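Side-chain contacts in TRAP dicarboxylate transporter-DctP subunit (Marinobacter aquaeolei, PDB 4PFI), which probably captures a solute, perhaps an organic acid, in the periplasm and hands it to a membrane transporter of the TRAP family: residues Y207-Q211 with L212-D216; S172-G176 with L177-T181; A187-A190 with F191-Y194. All blocks are in the same frame, centred on the assembly; numbering follows the deposited sequence.

Contact 1. Residues Y207-Q211 with L212-D216; sequences YSDLQ and LGNID
D209 and N214 meet through their polar ends, N214 ND2 donating to D209 OD1 at 3.1 Å. The acceptor lies close to the amide plane of N214, whereas the donor comes down on the carboxylate from above its plane, 42° out of it. The two side chains cross at about a right angle, with their flat groups 78° apart. The other carboxylate oxygen, OD2, accepts from Q205 one turn earlier, and a short acid with two acceptors suits a place between two amides.

The backbone bonds finish helix 203-212. L212 N still reaches S208 O at 3.0 Å, a helical bond. The chain then turns back on itself in a Schellman motif: G213 takes a positive phi, where a side chain would be jammed against the preceding carbonyl oxygen, which explains the glycine. G213 N bonds to L210 O at 3.2 Å, approaching from above the carbonyl plane, while N214 N and I215 N both make weak bonds to D209 O. That oxygen is thus a shared, if weakly held, acceptor for the reversed chain.

Apolar contact follows once I215 has come back against the last turn. Its CG2 packs on L210 CD2 at 3.7 Å, and its CD1 lies 3.8 Å from D209 CB. With CG1 anti to the carbonyl carbon (chi1 -71°), CG2 turns to L210 and CG1 carries CD1 to D209; branching at CB suits a residue placed between two neighbours. A water lies 3.0 Å from L210 O and 2.8 Å from I215 O, within hydrogen-bonding distance of both.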
loop_
_atom_site.group_PDB
_atom_site.type_symbol
_atom_site.label_atom_id
_atom_site.label_comp_id
_atom_site.label_asym_id
_atom_site.label_seq_id
_atom_site.Cartn_x
_atom_site.Cartn_y
_atom_site.Cartn_z
ATOM N N TYR A 207 -2.877 1.614 19.143
ATOM C CA TYR A 207 -1.816 1.790 20.127
ATOM C C TYR A 207 -2.261 1.250 21.491
ATOM O O TYR A 207 -1.610 0.389 22.067
ATOM C CB TYR A 207 -1.381 3.260 20.220
ATOM C CG TYR A 207 -0.302 3.554 21.237
ATOM C CD1 TYR A 207 -0.592 3.649 22.602
ATOM C CD2 TYR A 207 1.022 3.756 20.827
ATOM C CE1 TYR A 207 0.414 3.933 23.509
ATOM C CE2 TYR A 207 2.024 4.056 21.726
ATOM C CZ TYR A 207 1.718 4.145 23.060
ATOM O OH TYR A 207 2.728 4.442 23.949
ATOM N N SER A 208 -3.383 1.757 21.982
ATOM C CA SER A 208 -3.889 1.335 23.275
ATOM C C SER A 208 -4.354 -0.140 23.303
ATOM O O SER A 208 -4.087 -0.821 24.285
ATOM C CB SER A 208 -4.976 2.301 23.799
ATOM O OG SER A 208 -6.061 2.397 22.904
ATOM N N ASP A 209 -5.018 -0.635 22.246
ATOM C CA ASP A 209 -5.345 -2.070 22.176
ATOM C C ASP A 209 -4.057 -2.943 22.191
ATOM O O ASP A 209 -4.030 -3.987 22.842
ATOM C CB ASP A 209 -6.210 -2.427 20.950
ATOM C CG ASP A 209 -7.716 -2.124 21.145
ATOM O OD1 ASP A 209 -8.193 -1.934 22.296
ATOM O OD2 ASP A 209 -8.447 -2.081 20.115
ATOM N N LEU A 210 -3.001 -2.533 21.496
ATOM C CA LEU A 210 -1.745 -3.292 21.562
ATOM C C LEU A 210 -1.225 -3.288 23.006
ATOM O O LEU A 210 -0.729 -4.301 23.517
ATOM C CB LEU A 210 -0.637 -2.721 20.653
ATOM C CG LEU A 210 -0.758 -2.961 19.151
ATOM C CD1 LEU A 210 0.358 -2.247 18.389
ATOM C CD2 LEU A 210 -0.763 -4.482 18.820
ATOM N N GLN A 211 -1.362 -2.140 23.649
ATOM C CA GLN A 211 -0.757 -1.937 24.927
ATOM C C GLN A 211 -1.455 -2.770 25.976
ATOM O O GLN A 211 -0.831 -3.242 26.913
ATOM C CB GLN A 211 -0.786 -0.465 25.304
ATOM C CG GLN A 211 0.054 -0.136 26.491
ATOM C CD GLN A 211 0.046 1.334 26.762
ATOM O OE1 GLN A 211 -0.998 1.967 26.697
ATOM N NE2 GLN A 211 1.225 1.895 27.089
ATOM N N LEU A 212 -2.741 -3.010 25.767
ATOM C CA LEU A 212 -3.582 -3.684 26.722
ATOM C C LEU A 212 -3.583 -5.175 26.429
ATOM O O LEU A 212 -4.090 -5.972 27.210
ATOM C CB LEU A 212 -5.012 -3.121 26.646
ATOM C CG LEU A 212 -5.159 -1.719 27.246
ATOM C CD1 LEU A 212 -6.479 -1.109 26.814
ATOM C CD2 LEU A 212 -5.084 -1.738 28.784
ATOM N N GLY A 213 -3.012 -5.563 25.298
ATOM C CA GLY A 213 -3.069 -6.959 24.888
ATOM C C GLY A 213 -4.403 -7.357 24.274
ATOM O O GLY A 213 -4.645 -8.522 24.086
ATOM N N ASN A 214 -5.283 -6.402 23.964
ATOM C CA ASN A 214 -6.499 -6.748 23.207
ATOM C C ASN A 214 -6.180 -7.209 21.778
ATOM O O ASN A 214 -6.939 -7.944 21.152
ATOM C CB ASN A 214 -7.474 -5.562 23.151
ATOM C CG ASN A 214 -7.934 -5.134 24.524
ATOM O OD1 ASN A 214 -8.160 -5.960 25.412
ATOM N ND2 ASN A 214 -8.074 -3.838 24.707
ATOM N N ILE A 215 -5.071 -6.715 21.262
ATOM C CA ILE A 215 -4.557 -7.113 19.964
ATOM C C ILE A 215 -3.119 -7.566 20.184
ATOM O O ILE A 215 -2.388 -6.920 20.939
ATOM C CB ILE A 215 -4.575 -5.902 19.009
ATOM C CG1 ILE A 215 -6.000 -5.564 18.631
ATOM C CG2 ILE A 215 -3.848 -6.194 17.734
ATOM C CD1 ILE A 215 -6.078 -4.373 17.687
ATOM N N ASP A 216 -2.709 -8.658 19.552
ATOM C CA ASP A 216 -1.367 -9.219 19.776
ATOM C C ASP A 216 -0.287 -8.700 18.839
ATOM O O ASP A 216 0.885 -8.647 19.199
ATOM C CB ASP A 216 -1.444 -10.736 19.742
ATOM C CG ASP A 216 -2.372 -11.262 20.828
ATOM O OD1 ASP A 216 -2.061 -11.020 22.032
ATOM O OD2 ASP A 216 -3.439 -11.826 20.499
HETATM O O HOH W 1 0.215 -6.706 21.941
#

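Contact 2. Residues S172-G176 with L177-T181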
loop_
_atom_site.group_PDB
_atom_site.type_symbol
_atom_site.label_atom_id
_atom_site.label_comp_id
_atom_site.label_asym_id
_atom_site.label_seq_id
_atom_site.Cartn_x
_atom_site.Cartn_y
_atom_site.Cartn_z
ATOM N N SER A 172 2.778 -21.483 13.047
ATOM C CA SER A 172 2.405 -21.877 14.393
ATOM C C SER A 172 2.421 -20.686 15.397
ATOM O O SER A 172 1.616 -20.656 16.329
ATOM C CB SER A 172 3.337 -22.980 14.886
ATOM O OG SER A 172 3.068 -23.241 16.254
ATOM N N ASP A 173 3.331 -19.722 15.214
ATOM C CA ASP A 173 3.403 -18.547 16.087
ATOM C C ASP A 173 2.173 -17.618 16.002
ATOM O O ASP A 173 1.943 -16.799 16.903
ATOM C CB ASP A 173 4.666 -17.740 15.787
ATOM C CG ASP A 173 5.948 -18.479 16.182
ATOM O OD1 ASP A 173 5.896 -19.302 17.133
ATOM O OD2 ASP A 173 7.005 -18.241 15.544
ATOM N N PHE A 174 1.402 -17.738 14.931
ATOM C CA PHE A 174 0.185 -16.947 14.723
ATOM C C PHE A 174 -1.054 -17.585 15.371
ATOM O O PHE A 174 -2.064 -16.899 15.551
ATOM C CB PHE A 174 -0.093 -16.758 13.221
ATOM C CG PHE A 174 0.734 -15.694 12.577
ATOM C CD1 PHE A 174 0.338 -14.372 12.634
ATOM C CD2 PHE A 174 1.918 -16.009 11.926
ATOM C CE1 PHE A 174 1.111 -13.377 12.068
ATOM C CE2 PHE A 174 2.688 -15.018 11.340
ATOM C CZ PHE A 174 2.292 -13.705 11.417
ATOM N N GLN A 175 -0.992 -18.877 15.708
ATOM C CA GLN A 175 -2.177 -19.596 16.237
ATOM C C GLN A 175 -2.809 -18.910 17.448
ATOM O O GLN A 175 -2.148 -18.717 18.473
ATOM C CB GLN A 175 -1.831 -21.047 16.608
ATOM C CG GLN A 175 -1.945 -22.027 15.446
ATOM C CD GLN A 175 -3.388 -22.423 15.150
ATOM O OE1 GLN A 175 -4.299 -22.137 15.944
ATOM N NE2 GLN A 175 -3.609 -23.072 13.999
ATOM N N GLY A 176 -4.086 -18.546 17.318
ATOM C CA GLY A 176 -4.850 -17.942 18.398
ATOM C C GLY A 176 -4.638 -16.442 18.593
ATOM O O GLY A 176 -5.278 -15.827 19.452
ATOM N N LEU A 177 -3.740 -15.857 17.801
ATOM C CA LEU A 177 -3.379 -14.438 17.923
ATOM C C LEU A 177 -4.410 -13.533 17.292
ATOM O O LEU A 177 -4.790 -13.745 16.145
ATOM C CB LEU A 177 -2.036 -14.175 17.239
ATOM C CG LEU A 177 -0.858 -14.003 18.197
ATOM C CD1 LEU A 177 -0.843 -15.110 19.243
ATOM C CD2 LEU A 177 0.450 -13.954 17.417
ATOM N N ARG A 178 -4.876 -12.531 18.028
ATOM C CA ARG A 178 -5.661 -11.462 17.408
ATOM C C ARG A 178 -4.673 -10.554 16.694
ATOM O O ARG A 178 -3.817 -9.936 17.327
ATOM C CB ARG A 178 -6.447 -10.663 18.453
ATOM C CG ARG A 178 -7.486 -11.474 19.183
ATOM C CD ARG A 178 -8.821 -11.325 18.489
ATOM N NE ARG A 178 -9.494 -10.118 18.934
ATOM C CZ ARG A 178 -10.787 -9.861 18.741
ATOM N NH1 ARG A 178 -11.571 -10.733 18.106
ATOM N NH2 ARG A 178 -11.290 -8.720 19.206
ATOM N N PHE A 179 -4.774 -10.490 15.377
ATOM C CA PHE A 179 -3.770 -9.805 14.580
ATOM C C PHE A 179 -4.459 -8.790 13.669
ATOM O O PHE A 179 -5.411 -9.131 12.979
ATOM C CB PHE A 179 -2.935 -10.831 13.764
ATOM C CG PHE A 179 -1.640 -10.262 13.214
ATOM C CD1 PHE A 179 -0.487 -10.221 13.992
ATOM C CD2 PHE A 179 -1.594 -9.724 11.925
ATOM C CE1 PHE A 179 0.705 -9.668 13.483
ATOM C CE2 PHE A 179 -0.398 -9.168 11.409
ATOM C CZ PHE A 179 0.742 -9.136 12.182
ATOM N N ARG A 180 -3.992 -7.539 13.679
ATOM C CA ARG A 180 -4.653 -6.460 12.934
ATOM C C ARG A 180 -4.104 -6.327 11.491
ATOM O O ARG A 180 -2.919 -6.076 11.261
ATOM C CB ARG A 180 -4.610 -5.156 13.759
ATOM C CG ARG A 180 -4.522 -3.840 13.004
ATOM C CD ARG A 180 -5.655 -3.580 12.145
ATOM N NE ARG A 180 -5.920 -2.153 11.991
ATOM C CZ ARG A 180 -6.494 -1.588 10.917
ATOM N NH1 ARG A 180 -6.730 -0.284 10.909
ATOM N NH2 ARG A 180 -6.841 -2.294 9.845
ATOM N N THR A 181 -4.989 -6.542 10.526
ATOM C CA THR A 181 -4.625 -6.678 9.124
ATOM C C THR A 181 -5.145 -5.476 8.352
ATOM O O THR A 181 -5.908 -4.684 8.898
ATOM C CB THR A 181 -5.301 -7.938 8.499
ATOM O OG1 THR A 181 -6.729 -7.780 8.505
ATOM C CG2 THR A 181 -4.930 -9.210 9.249
#
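L177 N donates to F174 O over 3.0 Å, a fairly straight bond that reaches the oxygen from above its carbonyl plane. It closes a type II beta turn, F174 to L177, whose third residue, G176, has positive phi, a conformation that glycine adopts easily because it has no side chain.

The leucine then folds back over the turn: its CD2 lies 3.3 Å from D173 O, with CB beside F174 O. It does so with chi1 at -104°, well off a staggered position. The turn delivers the chain into strand 178-180, an element of the alpha/beta sheet of this solute-binding protein, and L177 also touches L168 and D216. Cutting L177 back to an alanine would remove both methyls and is likely to leave D173 O without its apolar cover and to cost L168 and D216 some of their packing.

Buried phenylalanines carry the rest. F174 turns an edge toward the face of F179, a T-shaped pair with centroids 5.4 Å apart and planes at 74°. F174 CE1 sits over the rim of the F179 ring, 4.0 Å from F179 CE1. W162 also meets F174 edge-to-face, which adds to the aromatic packing, while R178 on the same strand pairs with D197.

Contact 3. Residues A187-A190 with F191-Y194; sequences AAEA and FRSY
Carbonyls one turn back receive the amides in helical fashion, R192 N bonding to A188 O at 3.0 Å in the carbonyl plane and S193 N to E189 O at 2.9 Å. The segments run along helix 185-192, the connecting helix of the beta-alpha-beta unit that leads from strand 178-180 to strand 197-199.

On the more exposed flank, E189 and R192 form a salt bridge, OE1 to NH1 at 2.7 Å. NH1 meets the oxygen almost along the C-O bond, and OE1 lies at the guanidinium edge, almost in its plane, though the carboxylate is turned 32° from it. Two bends bring the ends together: E189 leaves with CG anti to its N (chi1 -175°) and turns at chi2, while R192 is extended until it folds at chi3 (-78°). The long arginine thus lies back along its own helix, with NH2 4.0 Å from A188 CB, where the small alanine leaves it room. R322 makes a long, weak ion pair with the same glutamate oxygen.

The buried flank is aromatic. F191 brings its ring edge up to the backbone, CD2 3.6 Å from A187 O, and stacks on F179 of the sheet; W162 and H117 meet the same ring edge-to-face. Y194 sets a ring face toward A190 O, which stands 3.6 Å above the ring plane, over its centre. The Y194 hydroxyl is hydrogen-bonded to H117.

S193 suits a place near the end of the helix because a short hydroxyl can return to the backbone. Its OG donates to E189 O at 2.8 Å, reaching that oxygen from the opposite face of the carbonyl plane to S193 N.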
loop_
_atom_site.group_PDB
_atom_site.type_symbol
_atom_site.label_atom_id
_atom_site.label_comp_id
_atom_site.label_asym_id
_atom_site.label_seq_id
_atom_site.Cartn_x
_atom_site.Cartn_y
_atom_site.Cartn_z
ATOM N N ALA A 187 -6.734 -9.675 2.618
ATOM C CA ALA A 187 -5.677 -9.435 3.592
ATOM C C ALA A 187 -5.976 -10.193 4.888
ATOM O O ALA A 187 -5.080 -10.778 5.491
ATOM C CB ALA A 187 -5.492 -7.930 3.877
ATOM N N ALA A 188 -7.244 -10.213 5.284
ATOM C CA ALA A 188 -7.665 -10.977 6.462
ATOM C C ALA A 188 -7.365 -12.470 6.274
ATOM O O ALA A 188 -6.810 -13.127 7.163
ATOM C CB ALA A 188 -9.149 -10.774 6.727
ATOM N N GLU A 189 -7.725 -12.992 5.106
ATOM C CA GLU A 189 -7.581 -14.416 4.821
ATOM C C GLU A 189 -6.127 -14.862 4.817
ATOM O O GLU A 189 -5.814 -15.992 5.162
ATOM C CB GLU A 189 -8.217 -14.776 3.478
ATOM C CG GLU A 189 -8.190 -16.262 3.212
ATOM C CD GLU A 189 -8.945 -17.062 4.280
ATOM O OE1 GLU A 189 -9.741 -16.466 5.042
ATOM O OE2 GLU A 189 -8.746 -18.295 4.358
ATOM N N ALA A 190 -5.245 -13.962 4.419
ATOM C CA ALA A 190 -3.815 -14.227 4.415
ATOM C C ALA A 190 -3.329 -14.662 5.798
ATOM O O ALA A 190 -2.581 -15.640 5.924
ATOM C CB ALA A 190 -3.074 -12.974 3.961
ATOM N N PHE A 191 -3.753 -13.932 6.831
ATOM C CA PHE A 191 -3.305 -14.198 8.203
ATOM C C PHE A 191 -4.166 -15.286 8.863
ATOM O O PHE A 191 -3.707 -16.030 9.729
ATOM C CB PHE A 191 -3.287 -12.896 9.007
ATOM C CG PHE A 191 -2.114 -11.999 8.648
ATOM C CD1 PHE A 191 -0.852 -12.235 9.194
ATOM C CD2 PHE A 191 -2.257 -10.963 7.728
ATOM C CE1 PHE A 191 0.232 -11.449 8.841
ATOM C CE2 PHE A 191 -1.172 -10.183 7.375
ATOM C CZ PHE A 191 0.070 -10.416 7.937
ATOM N N ARG A 192 -5.408 -15.405 8.424
ATOM C CA ARG A 192 -6.237 -16.505 8.866
ATOM C C ARG A 192 -5.580 -17.808 8.410
ATOM O O ARG A 192 -5.657 -18.813 9.094
ATOM C CB ARG A 192 -7.641 -16.365 8.299
ATOM C CG ARG A 192 -8.675 -17.152 9.016
ATOM C CD ARG A 192 -10.055 -16.881 8.398
ATOM N NE ARG A 192 -10.659 -15.598 8.824
ATOM C CZ ARG A 192 -10.955 -14.565 8.022
ATOM N NH1 ARG A 192 -10.708 -14.595 6.716
ATOM N NH2 ARG A 192 -11.510 -13.475 8.530
ATOM N N SER A 193 -4.916 -17.788 7.262
ATOM C CA SER A 193 -4.221 -18.991 6.772
ATOM C C SER A 193 -3.162 -19.494 7.756
ATOM O O SER A 193 -2.933 -20.686 7.858
ATOM C CB SER A 193 -3.530 -18.723 5.440
ATOM O OG SER A 193 -4.442 -18.303 4.460
ATOM N N TYR A 194 -2.512 -18.576 8.465
ATOM C CA TYR A 194 -1.486 -18.929 9.453
ATOM C C TYR A 194 -2.110 -19.328 10.785
ATOM O O TYR A 194 -1.409 -19.768 11.700
ATOM C CB TYR A 194 -0.522 -17.754 9.663
ATOM C CG TYR A 194 0.105 -17.249 8.381
ATOM C CD1 TYR A 194 0.336 -18.116 7.304
ATOM C CD2 TYR A 194 0.453 -15.920 8.238
ATOM C CE1 TYR A 194 0.897 -17.671 6.126
ATOM C CE2 TYR A 194 1.007 -15.456 7.068
ATOM C CZ TYR A 194 1.224 -16.344 6.014
ATOM O OH TYR A 194 1.791 -15.887 4.863
#

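In the fold
From the N terminus, contact 2 comes first, its turn leading the chain into strand 178-180. Helix 185-192 follows, and contact 3 lies along it and its exit toward strand 197-199. The next helix, 203-212, ends in contact 1, which turns the chain into strand 217-220. The three are in series, none enclosing another. Strand 178-180 joins them, since it pairs in parallel with both 197-199 and 217-220. Contact 3 packs against contact 2 where T181 CG2 and F191 CD2 are 3.5 Å apart, and contact 1 reaches contact 2 through D216 N and R178 O, 2.8 Å apart and probably hydrogen-bonded. Contacts 1 and 3 do not touch, their nearest atoms being about 10 Å apart.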